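Local structure of periplasmic beta-glucosidase (Pseudomonas aeruginosa, 6R5T) at residues L425-A437 and L493-A505. The protein probably hydrolyses terminal, non-reducing beta-D-glucosyl residues, releasing beta-D-glucose, as a periplasmic glycoside hydrolase of family 3. The protein carries 1 engineered substitution. Residues are numbered along the deposited sequence; the frame is centred on the assembly and turned at random.
Sequences LYAKGANVSGDQA and LRIPASQRRLLKA
In the C-terminal domain of this family 3 glycoside hydrolase, the loop leaving edge strand 423-427 is tied to the first turn of helix 497-508 by Ser498 and Gln499, which grip consecutive loop carbonyls. Ser498 OG donates to Asn431 O at 2.8 Å; a short hydroxyl suits a place where loop and helix run this close. Gln499 reaches farther: its chain, extended beyond CG (chi2 176°), carries NE2 to 2.8 Å from Val432 O, which lies almost in the plane of the amide. Pro496, at the helix N-cap, sets its ring against the same carbonyl, with CB 3.1 Å from Val432 O. A water bridges the backbone N atoms of Gly434 and Ser498, accepting from both. Ala430 is small enough to rest on the helix backbone, its CB 3.6 Å from Ser498 O. One turn on, both methyls of Leu502 pack on Gly429, and CD1 of Leu502 lies 3.8 Å from Gly429 CA; the glycine, with no CB and a positive phi of 88°, lets the leucine come this close. Beyond the contact, Gln499 OE1 accepts from Gly478 N at the end of strand 472-478, Asn431 meets helix 456-468 through Met459, and Leu503 packs between that strand and helix 526-531.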
ATOM      1  N   LEU A 425     -17.593 -25.024 -31.931  1.00 21.85           N
ATOM      2  CA  LEU A 425     -16.582 -24.527 -32.883  1.00 21.34           C
ATOM      3  C   LEU A 425     -15.490 -23.885 -32.044  1.00 26.93           C
ATOM      4  O   LEU A 425     -15.819 -23.039 -31.234  1.00 32.23           O
ATOM      5  CB  LEU A 425     -17.207 -23.487 -33.801  1.00 23.91           C
ATOM      6  CG  LEU A 425     -18.491 -23.880 -34.521  1.00 26.87           C
ATOM      7  CD1 LEU A 425     -18.979 -22.685 -35.307  1.00 30.68           C
ATOM      8  CD2 LEU A 425     -18.257 -25.065 -35.448  1.00 29.30           C
ATOM      9  N   TYR A 426     -14.254 -24.197 -32.323  1.00 23.24           N
ATOM     10  CA  TYR A 426     -13.115 -23.754 -31.499  1.00 20.48           C
ATOM     11  C   TYR A 426     -12.228 -22.796 -32.268  1.00 19.48           C
ATOM     12  O   TYR A 426     -11.912 -23.030 -33.430  1.00 20.21           O
ATOM     13  CB  TYR A 426     -12.312 -24.959 -31.009  1.00 19.54           C
ATOM     14  CG  TYR A 426     -11.018 -24.549 -30.367  1.00 20.64           C
ATOM     15  CD1 TYR A 426     -11.034 -23.934 -29.128  1.00 20.47           C
ATOM     16  CD2 TYR A 426      -9.797 -24.694 -30.999  1.00 19.22           C
ATOM     17  CE1 TYR A 426      -9.864 -23.554 -28.497  1.00 19.51           C
ATOM     18  CE2 TYR A 426      -8.617 -24.316 -30.388  1.00 18.55           C
ATOM     19  CZ  TYR A 426      -8.641 -23.743 -29.129  1.00 19.64           C
ATOM     20  OH  TYR A 426      -7.489 -23.297 -28.569  1.00 21.15           O
ATOM     21  N   ALA A 427     -11.702 -21.789 -31.585  1.00 17.14           N
ATOM     22  CA  ALA A 427     -10.597 -20.961 -32.057  1.00 15.95           C
ATOM     23  C   ALA A 427      -9.839 -20.448 -30.853  1.00 18.61           C
ATOM     24  O   ALA A 427     -10.478 -19.957 -29.906  1.00 18.28           O
ATOM     25  CB  ALA A 427     -11.084 -19.807 -32.889  1.00 17.41           C
ATOM     26  N   LYS A 428      -8.529 -20.544 -30.904  1.00 17.73           N
ATOM     27  CA  LYS A 428      -7.728 -20.039 -29.777  1.00 17.87           C
ATOM     28  C   LYS A 428      -7.939 -18.540 -29.601  1.00 17.11           C
ATOM     29  O   LYS A 428      -7.999 -18.072 -28.408  1.00 15.58           O
ATOM     30  CB  LYS A 428      -6.259 -20.346 -29.985  1.00 18.52           C
ATOM     31  CG  LYS A 428      -5.459 -20.144 -28.724  1.00 20.28           C
ATOM     32  CD  LYS A 428      -4.078 -20.572 -28.855  1.00 24.20           C
ATOM     33  CE  LYS A 428      -3.317 -20.250 -27.597  1.00 23.34           C
ATOM     34  NZ  LYS A 428      -2.105 -21.077 -27.519  1.00 28.09           N
ATOM     35  N   GLY A 429      -7.931 -17.747 -30.682  1.00 17.45           N
ATOM     36  CA  GLY A 429      -8.276 -16.321 -30.569  1.00 17.05           C
ATOM     37  C   GLY A 429      -7.128 -15.411 -30.242  1.00 16.51           C
ATOM     38  O   GLY A 429      -6.990 -14.378 -30.850  1.00 16.31           O
ATOM     39  N   ALA A 430      -6.334 -15.766 -29.222  1.00 15.61           N
ATOM     40  CA  ALA A 430      -5.176 -14.996 -28.805  1.00 14.81           C
ATOM     41  C   ALA A 430      -4.301 -15.939 -27.991  1.00 15.55           C
ATOM     42  O   ALA A 430      -4.812 -16.852 -27.412  1.00 17.05           O
ATOM     43  CB  ALA A 430      -5.582 -13.803 -27.982  1.00 15.31           C
ATOM     44  N   ASN A 431      -3.036 -15.605 -27.906  1.00 16.46           N
ATOM     45  CA  ASN A 431      -2.162 -16.215 -26.899  1.00 16.21           C
ATOM     46  C   ASN A 431      -2.504 -15.581 -25.542  1.00 16.99           C
ATOM     47  O   ASN A 431      -3.143 -14.502 -25.497  1.00 14.93           O
ATOM     48  CB  ASN A 431      -0.698 -15.997 -27.280  1.00 17.87           C
ATOM     49  CG  ASN A 431      -0.253 -16.933 -28.383  1.00 16.30           C
ATOM     50  OD1 ASN A 431      -0.590 -18.111 -28.383  1.00 18.72           O
ATOM     51  ND2 ASN A 431       0.505 -16.352 -29.290  1.00 19.58           N
ATOM     52  N   VAL A 432      -2.071 -16.210 -24.461  1.00 16.29           N
ATOM     53  CA  VAL A 432      -2.423 -15.721 -23.095  1.00 17.03           C
ATOM     54  C   VAL A 432      -1.907 -14.299 -22.915  1.00 16.85           C
ATOM     55  O   VAL A 432      -2.505 -13.493 -22.179  1.00 16.52           O
ATOM     56  CB  VAL A 432      -1.936 -16.640 -21.973  1.00 22.63           C
ATOM     57  CG1 VAL A 432      -2.574 -17.995 -22.010  1.00 26.19           C
ATOM     58  CG2 VAL A 432      -0.456 -16.796 -21.906  1.00 22.94           C
ATOM     59  N   SER A 433      -0.780 -13.973 -23.539  1.00 15.09           N
ATOM     60  CA  SER A 433      -0.214 -12.617 -23.572  1.00 16.27           C
ATOM     61  C   SER A 433       0.295 -12.334 -24.981  1.00 17.78           C
ATOM     62  O   SER A 433       0.764 -13.248 -25.625  1.00 19.76           O
ATOM     63  CB  SER A 433       0.880 -12.431 -22.551  1.00 17.28           C
ATOM     64  OG  SER A 433       1.380 -11.086 -22.559  1.00 16.86           O
ATOM     65  N   GLY A 434       0.208 -11.085 -25.390  1.00 17.77           N
ATOM     66  CA  GLY A 434       0.825 -10.592 -26.627  1.00 21.25           C
ATOM     67  C   GLY A 434       2.133  -9.919 -26.357  1.00 19.73           C
ATOM     68  O   GLY A 434       2.777  -9.442 -27.321  1.00 22.86           O
ATOM     69  N   ASP A 435       2.565  -9.837 -25.103  1.00 18.06           N
ATOM     70  CA  ASP A 435       3.843  -9.211 -24.700  1.00 18.20           C
ATOM     71  C   ASP A 435       4.868 -10.337 -24.636  1.00 18.47           C
ATOM     72  O   ASP A 435       4.758 -11.233 -23.759  1.00 16.42           O
ATOM     73  CB  ASP A 435       3.697  -8.515 -23.353  1.00 21.56           C
ATOM     74  CG  ASP A 435       4.917  -7.745 -22.888  1.00 26.00           C
ATOM     75  OD1 ASP A 435       6.028  -8.206 -23.146  1.00 27.85           O
ATOM     76  OD2 ASP A 435       4.743  -6.723 -22.205  1.00 31.18           O
ATOM     77  N   GLN A 436       5.847 -10.347 -25.534  1.00 19.43           N
ATOM     78  CA  GLN A 436       6.796 -11.480 -25.589  1.00 21.34           C
ATOM     79  C   GLN A 436       7.598 -11.563 -24.281  1.00 20.81           C
ATOM     80  O   GLN A 436       7.944 -12.689 -23.890  1.00 20.87           O
ATOM     81  CB  GLN A 436       7.706 -11.336 -26.819  1.00 22.21           C
ATOM     82  CG  GLN A 436       8.667 -12.517 -26.992  1.00 22.73           C
ATOM     83  CD  GLN A 436       7.956 -13.812 -27.265  1.00 25.39           C
ATOM     84  OE1 GLN A 436       7.090 -13.913 -28.146  1.00 27.02           O
ATOM     85  NE2 GLN A 436       8.270 -14.816 -26.459  1.00 24.59           N
ATOM     86  N   ALA A 437       7.831 -10.462 -23.580  1.00 18.32           N
ATOM     87  CA  ALA A 437       8.604 -10.494 -22.313  1.00 18.38           C
ATOM     88  C   ALA A 437       7.798 -11.251 -21.255  1.00 16.37           C
ATOM     89  O   ALA A 437       8.388 -11.923 -20.408  1.00 18.76           O
ATOM     90  CB  ALA A 437       8.965  -9.101 -21.837  1.00 20.24           C
ATOM     91  N   LEU A 493      -4.212  -5.409 -13.194  1.00 11.94           N
ATOM     92  CA  LEU A 493      -5.166  -6.450 -12.751  1.00 12.65           C
ATOM     93  C   LEU A 493      -6.170  -6.776 -13.862  1.00 13.43           C
ATOM     94  O   LEU A 493      -7.070  -7.580 -13.605  1.00 14.30           O
ATOM     95  CB  LEU A 493      -5.920  -6.015 -11.493  1.00 13.74           C
ATOM     96  CG  LEU A 493      -5.014  -5.706 -10.291  1.00 15.17           C
ATOM     97  CD1 LEU A 493      -5.898  -5.157  -9.207  1.00 16.95           C
ATOM     98  CD2 LEU A 493      -4.260  -6.951  -9.819  1.00 15.47           C
ATOM     99  N   ARG A 494      -5.994  -6.237 -15.048  1.00 14.70           N
ATOM    100  CA  ARG A 494      -6.931  -6.549 -16.153  1.00 14.35           C
ATOM    101  C   ARG A 494      -6.659  -7.937 -16.737  1.00 14.03           C
ATOM    102  O   ARG A 494      -5.590  -8.537 -16.568  1.00 13.16           O
ATOM    103  CB  ARG A 494      -6.820  -5.497 -17.251  1.00 15.49           C
ATOM    104  CG  ARG A 494      -7.333  -4.134 -16.830  1.00 17.33           C
ATOM    105  CD  ARG A 494      -7.051  -3.050 -17.834  1.00 19.83           C
ATOM    106  NE  ARG A 494      -5.622  -2.927 -18.045  1.00 21.27           N
ATOM    107  CZ  ARG A 494      -5.042  -2.127 -18.940  1.00 22.81           C
ATOM    108  NH1 ARG A 494      -5.773  -1.311 -19.675  1.00 22.97           N
ATOM    109  NH2 ARG A 494      -3.730  -2.153 -19.097  1.00 25.29           N
ATOM    110  N   ILE A 495      -7.636  -8.406 -17.490  1.00 12.86           N
ATOM    111  CA  ILE A 495      -7.354  -9.517 -18.416  1.00 14.04           C
ATOM    112  C   ILE A 495      -6.200  -9.056 -19.286  1.00 13.77           C
ATOM    113  O   ILE A 495      -6.109  -7.906 -19.702  1.00 14.76           O
ATOM    114  CB  ILE A 495      -8.637  -9.825 -19.201  1.00 13.74           C
ATOM    115  CG1 ILE A 495      -9.741 -10.403 -18.320  1.00 14.96           C
ATOM    116  CG2 ILE A 495      -8.364 -10.703 -20.395  1.00 14.52           C
ATOM    117  CD1 ILE A 495     -11.096 -10.578 -18.988  1.00 14.45           C
ATOM    118  N   PRO A 496      -5.270  -9.962 -19.657  1.00 13.86           N
ATOM    119  CA  PRO A 496      -4.186  -9.557 -20.546  1.00 15.34           C
ATOM    120  C   PRO A 496      -4.676  -8.875 -21.835  1.00 14.32           C
ATOM    121  O   PRO A 496      -5.694  -9.263 -22.396  1.00 14.50           O
ATOM    122  CB  PRO A 496      -3.464 -10.862 -20.860  1.00 15.87           C
ATOM    123  CG  PRO A 496      -3.736 -11.700 -19.602  1.00 15.27           C
ATOM    124  CD  PRO A 496      -5.147 -11.351 -19.192  1.00 14.79           C
ATOM    125  N   ALA A 497      -3.894  -7.909 -22.309  1.00 16.60           N
ATOM    126  CA  ALA A 497      -4.272  -7.048 -23.442  1.00 15.32           C
ATOM    127  C   ALA A 497      -4.584  -7.871 -24.696  1.00 15.46           C
ATOM    128  O   ALA A 497      -5.522  -7.506 -25.423  1.00 15.99           O
ATOM    129  CB  ALA A 497      -3.187  -6.045 -23.726  1.00 16.34           C
ATOM    130  N   SER A 498      -3.828  -8.924 -24.969  1.00 14.32           N
ATOM    131  CA  SER A 498      -4.058  -9.718 -26.212  1.00 15.95           C
ATOM    132  C   SER A 498      -5.482 -10.268 -26.162  1.00 15.25           C
ATOM    133  O   SER A 498      -6.185 -10.354 -27.215  1.00 15.86           O
ATOM    134  CB  SER A 498      -3.079 -10.819 -26.406  1.00 16.41           C
ATOM    135  OG  SER A 498      -3.076 -11.669 -25.249  1.00 17.77           O
ATOM    136  N   GLN A 499      -5.909 -10.701 -24.977  1.00 14.00           N
ATOM    137  CA  GLN A 499      -7.250 -11.270 -24.795  1.00 14.12           C
ATOM    138  C   GLN A 499      -8.329 -10.171 -24.778  1.00 15.11           C
ATOM    139  O   GLN A 499      -9.461 -10.453 -25.177  1.00 15.38           O
ATOM    140  CB  GLN A 499      -7.247 -12.136 -23.554  1.00 13.84           C
ATOM    141  CG  GLN A 499      -6.339 -13.352 -23.659  1.00 14.59           C
ATOM    142  CD  GLN A 499      -6.349 -14.087 -22.343  1.00 15.97           C
ATOM    143  OE1 GLN A 499      -7.425 -14.558 -21.966  1.00 14.69           O
ATOM    144  NE2 GLN A 499      -5.214 -14.153 -21.640  1.00 13.18           N
ATOM    145  N   ARG A 500      -8.043  -8.988 -24.224  1.00 14.12           N
ATOM    146  CA  ARG A 500      -9.065  -7.898 -24.236  1.00 15.54           C
ATOM    147  C   ARG A 500      -9.283  -7.437 -25.676  1.00 16.01           C
ATOM    148  O   ARG A 500     -10.432  -7.133 -26.025  1.00 16.14           O
ATOM    149  CB  ARG A 500      -8.646  -6.712 -23.367  1.00 16.98           C
ATOM    150  CG  ARG A 500      -8.642  -7.074 -21.901  1.00 17.49           C
ATOM    151  CD  ARG A 500      -8.478  -5.911 -20.925  1.00 18.73           C
ATOM    152  NE  ARG A 500      -7.107  -5.525 -20.931  1.00 21.35           N
ATOM    153  CZ  ARG A 500      -6.617  -4.486 -21.582  1.00 23.19           C
ATOM    154  NH1 ARG A 500      -7.444  -3.659 -22.195  1.00 26.44           N
ATOM    155  NH2 ARG A 500      -5.321  -4.246 -21.550  1.00 23.57           N
ATOM    156  N   ARG A 501      -8.238  -7.457 -26.497  1.00 15.66           N
ATOM    157  CA  ARG A 501      -8.398  -7.117 -27.939  1.00 16.17           C
ATOM    158  C   ARG A 501      -9.355  -8.135 -28.567  1.00 16.44           C
ATOM    159  O   ARG A 501     -10.261  -7.738 -29.361  1.00 17.34           O
ATOM    160  CB  ARG A 501      -7.023  -7.157 -28.597  1.00 18.49           C
ATOM    161  CG  ARG A 501      -7.051  -6.700 -30.043  1.00 21.34           C
ATOM    162  CD  ARG A 501      -5.619  -6.688 -30.547  1.00 24.21           C
ATOM    163  NE  ARG A 501      -5.618  -6.296 -31.952  1.00 30.67           N
ATOM    164  CZ  ARG A 501      -4.595  -6.481 -32.787  1.00 31.53           C
ATOM    165  NH1 ARG A 501      -3.506  -7.115 -32.389  1.00 32.08           N
ATOM    166  NH2 ARG A 501      -4.711  -6.094 -34.045  1.00 33.40           N
ATOM    167  N   LEU A 502      -9.162  -9.408 -28.274  1.00 15.07           N
ATOM    168  CA  LEU A 502     -10.051 -10.518 -28.721  1.00 14.12           C
ATOM    169  C   LEU A 502     -11.494 -10.244 -28.289  1.00 15.51           C
ATOM    170  O   LEU A 502     -12.452 -10.341 -29.092  1.00 14.43           O
ATOM    171  CB  LEU A 502      -9.512 -11.858 -28.188  1.00 15.79           C
ATOM    172  CG  LEU A 502     -10.401 -13.074 -28.358  1.00 15.49           C
ATOM    173  CD1 LEU A 502     -10.569 -13.380 -29.841  1.00 15.96           C
ATOM    174  CD2 LEU A 502      -9.806 -14.250 -27.609  1.00 17.11           C
ATOM    175  N   LEU A 503     -11.690  -9.938 -26.990  1.00 14.17           N
ATOM    176  CA  LEU A 503     -13.055  -9.730 -26.463  1.00 15.13           C
ATOM    177  C   LEU A 503     -13.693  -8.532 -27.177  1.00 14.45           C
ATOM    178  O   LEU A 503     -14.881  -8.641 -27.484  1.00 16.58           O
ATOM    179  CB  LEU A 503     -12.988  -9.446 -24.958  1.00 14.07           C
ATOM    180  CG  LEU A 503     -12.588 -10.624 -24.069  1.00 15.93           C
ATOM    181  CD1 LEU A 503     -12.692 -10.192 -22.616  1.00 16.46           C
ATOM    182  CD2 LEU A 503     -13.417 -11.851 -24.305  1.00 16.84           C
ATOM    183  N   LYS A 504     -12.967  -7.455 -27.418  1.00 14.63           N
ATOM    184  CA  LYS A 504     -13.566  -6.254 -28.063  1.00 16.02           C
ATOM    185  C   LYS A 504     -14.002  -6.644 -29.479  1.00 17.64           C
ATOM    186  O   LYS A 504     -15.098  -6.245 -29.937  1.00 17.56           O
ATOM    187  CB  LYS A 504     -12.601  -5.085 -28.083  1.00 18.88           C
ATOM    188  CG  LYS A 504     -12.470  -4.416 -26.714  1.00 25.56           C
ATOM    189  CD  LYS A 504     -11.423  -3.331 -26.604  1.00 33.49           C
ATOM    190  CE  LYS A 504     -11.225  -2.965 -25.140  1.00 38.90           C
ATOM    191  NZ  LYS A 504     -10.536  -1.665 -24.962  1.00 43.30           N
ATOM    192  N   ALA A 505     -13.169  -7.398 -30.171  1.00 17.40           N
ATOM    193  CA  ALA A 505     -13.511  -7.823 -31.556  1.00 19.62           C
ATOM    194  C   ALA A 505     -14.690  -8.778 -31.532  1.00 18.54           C
ATOM    195  O   ALA A 505     -15.603  -8.665 -32.385  1.00 19.08           O
ATOM    196  CB  ALA A 505     -12.281  -8.415 -32.215  1.00 20.08           C
TER
HETATM  197  O   HOH W   1      -1.037  -8.945 -24.053  1.00 20.25           O